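Long-range contact in protein-arginine-phosphatase (Geobacillus stearothermophilus, PDB 4PIC), which removes phosphate from phosphoarginine residues in proteins by hydrolysis, probably counteracting the arginine kinase McsB, and has almost no activity on phosphotyrosine peptides: residues A[6-11]-A[77-82]. Sequence-based numbering, arbitrary orientation.
Sequences LFVCTG and THVLAM. With PO4 (phosphate ion), chain C.
Leu80 O is gripped from the neighbouring strand by Val8 N at 3.1 Å, with the donor standing above the carbonyl plane, and by a CA-H...O contact from Phe7 CA at 3.3 Å. Strands 3-9 and 78-81 are the two central strands of the four-stranded parallel sheet of the low molecular weight phosphatase fold. Their ladder runs on through Leu6 N to His78 O, Leu80 N to Leu6 O (2.8 Å) and Met82 N to Val8 O.

Apolar residues suit both faces, since helices cover each. On one, Val8 CG2 meets Val79 CG1 at 3.8 Å, and the small Ala81 fits close against helix 84-93. On the other, Phe7 and Leu80 lie side by side and reach Leu140 of helix 123-150, and the Phe7 ring also packs on Ala19 and Leu23 of helix 15-25. With its CG anti to the carbonyl carbon (chi1 -67°), the Phe7 ring runs alongside Leu80, CD1 lying 3.8 Å from Leu80 CB. Bends at chi2 and chi3 of selenomethionine Met82 bring its CE to 3.7 Å from Phe7 CD1. Were Phe7 reduced to an alanine, Leu80 and the Met82 methyl would probably lose their shared neighbour, and a gap is likely to open beneath helices 15-25 and 123-150.

Beyond the ladder, strand 3-9 delivers the nucleophile Cys9 to the phosphate-binding loop, where Met82 CG packs on Cys9 CB and Gly11 N donates to phosphate O1 at 2.8 Å.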
loop_
_atom_site.group_PDB
_atom_site.type_symbol
_atom_site.label_atom_id
_atom_site.label_comp_id
_atom_site.label_asym_id
_atom_site.label_seq_id
_atom_site.Cartn_x
_atom_site.Cartn_y
_atom_site.Cartn_z
ATOM N N LEU A 6 -3.095 -1.394 17.509
ATOM C CA LEU A 6 -2.874 -0.576 16.325
ATOM C C LEU A 6 -3.831 -1.006 15.219
ATOM O O LEU A 6 -3.757 -2.129 14.724
ATOM C CB LEU A 6 -1.429 -0.748 15.853
ATOM C CG LEU A 6 -1.069 0.048 14.602
ATOM C CD1 LEU A 6 -1.095 1.532 14.906
ATOM C CD2 LEU A 6 0.293 -0.373 14.065
ATOM N N PHE A 7 -4.753 -0.122 14.849
ATOM C CA PHE A 7 -5.678 -0.425 13.755
ATOM C C PHE A 7 -5.121 0.119 12.450
ATOM O O PHE A 7 -4.582 1.221 12.427
ATOM C CB PHE A 7 -7.052 0.197 13.987
ATOM C CG PHE A 7 -7.810 -0.397 15.139
ATOM C CD1 PHE A 7 -8.307 -1.691 15.063
ATOM C CD2 PHE A 7 -8.064 0.349 16.277
ATOM C CE1 PHE A 7 -9.032 -2.236 16.120
ATOM C CE2 PHE A 7 -8.791 -0.191 17.335
ATOM C CZ PHE A 7 -9.275 -1.479 17.249
ATOM N N VAL A 8 -5.250 -0.648 11.374
ATOM C CA VAL A 8 -4.612 -0.279 10.107
ATOM C C VAL A 8 -5.541 -0.405 8.889
ATOM O O VAL A 8 -6.194 -1.431 8.712
ATOM C CB VAL A 8 -3.355 -1.139 9.860
ATOM C CG1 VAL A 8 -2.698 -0.738 8.531
ATOM C CG2 VAL A 8 -2.360 -1.001 11.005
ATOM N N CYS A 9 -5.606 0.643 8.062
ATOM C CA CYS A 9 -6.197 0.563 6.724
ATOM C C CYS A 9 -5.213 1.198 5.754
ATOM O O CYS A 9 -4.029 1.187 6.031
ATOM C CB CYS A 9 -7.600 1.181 6.646
ATOM S SG CYS A 9 -7.750 2.928 7.070
ATOM N N THR A 10 -5.666 1.752 4.632
ATOM C CA THR A 10 -4.707 2.322 3.681
ATOM C C THR A 10 -4.456 3.796 3.945
ATOM O O THR A 10 -3.307 4.200 4.186
ATOM C CB THR A 10 -5.109 2.094 2.211
ATOM O OG1 THR A 10 -5.178 0.682 1.971
ATOM C CG2 THR A 10 -4.085 2.728 1.250
ATOM N N GLY A 11 -5.512 4.606 3.896
ATOM C CA GLY A 11 -5.358 6.049 3.995
ATOM C C GLY A 11 -5.414 6.594 5.414
ATOM O O GLY A 11 -5.075 7.758 5.644
ATOM N N THR A 77 1.200 -4.309 20.538
ATOM C CA THR A 77 1.108 -5.696 20.956
ATOM C C THR A 77 0.241 -6.462 19.961
ATOM O O THR A 77 0.414 -7.664 19.762
ATOM C CB THR A 77 0.522 -5.835 22.373
ATOM O OG1 THR A 77 -0.798 -5.271 22.409
ATOM C CG2 THR A 77 1.401 -5.109 23.389
ATOM N N HIS A 78 -0.705 -5.757 19.342
ATOM C CA HIS A 78 -1.590 -6.362 18.346
ATOM C C HIS A 78 -1.816 -5.377 17.222
ATOM O O HIS A 78 -2.193 -4.224 17.476
ATOM C CB HIS A 78 -2.957 -6.707 18.950
ATOM C CG HIS A 78 -2.881 -7.626 20.127
ATOM N ND1 HIS A 78 -2.365 -7.236 21.342
ATOM C CD2 HIS A 78 -3.266 -8.915 20.274
ATOM C CE1 HIS A 78 -2.423 -8.250 22.187
ATOM N NE2 HIS A 78 -2.971 -9.280 21.566
ATOM N N VAL A 79 -1.589 -5.831 15.995
ATOM C CA VAL A 79 -1.862 -5.029 14.816
ATOM C C VAL A 79 -3.110 -5.608 14.194
ATOM O O VAL A 79 -3.125 -6.759 13.758
ATOM C CB VAL A 79 -0.697 -5.073 13.820
ATOM C CG1 VAL A 79 -1.009 -4.189 12.610
ATOM C CG2 VAL A 79 0.600 -4.630 14.505
ATOM N N LEU A 80 -4.175 -4.818 14.197
ATOM C CA LEU A 80 -5.482 -5.293 13.778
ATOM C C LEU A 80 -5.880 -4.597 12.487
ATOM O O LEU A 80 -6.245 -3.412 12.469
ATOM C CB LEU A 80 -6.526 -5.085 14.889
ATOM C CG LEU A 80 -6.195 -5.812 16.196
ATOM C CD1 LEU A 80 -7.280 -5.583 17.265
ATOM C CD2 LEU A 80 -6.015 -7.299 15.937
ATOM N N ALA A 81 -5.781 -5.350 11.403
ATOM C CA ALA A 81 -6.037 -4.838 10.073
ATOM C C ALA A 81 -7.533 -4.822 9.772
ATOM O O ALA A 81 -8.288 -5.667 10.250
ATOM C CB ALA A 81 -5.299 -5.692 9.032
HETATM N N MSE A 82 -7.957 -3.879 8.939
HETATM C CA MSE A 82 -9.366 -3.799 8.572
HETATM C C MSE A 82 -9.775 -4.923 7.623
HETATM O O MSE A 82 -10.932 -5.341 7.608
HETATM C CB MSE A 82 -9.700 -2.422 7.965
HETATM C CG MSE A 82 -9.515 -1.231 8.927
HETATM SE SE MSE A 82 -10.664 -1.222 10.493
HETATM C CE MSE A 82 -9.632 -2.340 11.671
HETATM P P PO4 C . -8.807 2.506 2.627
HETATM O O1 PO4 C . -8.008 3.666 3.164
HETATM O O2 PO4 C . -8.607 2.401 1.135
HETATM O O3 PO4 C . -8.390 1.240 3.298
HETATM O O4 PO4 C . -10.266 2.799 2.882
#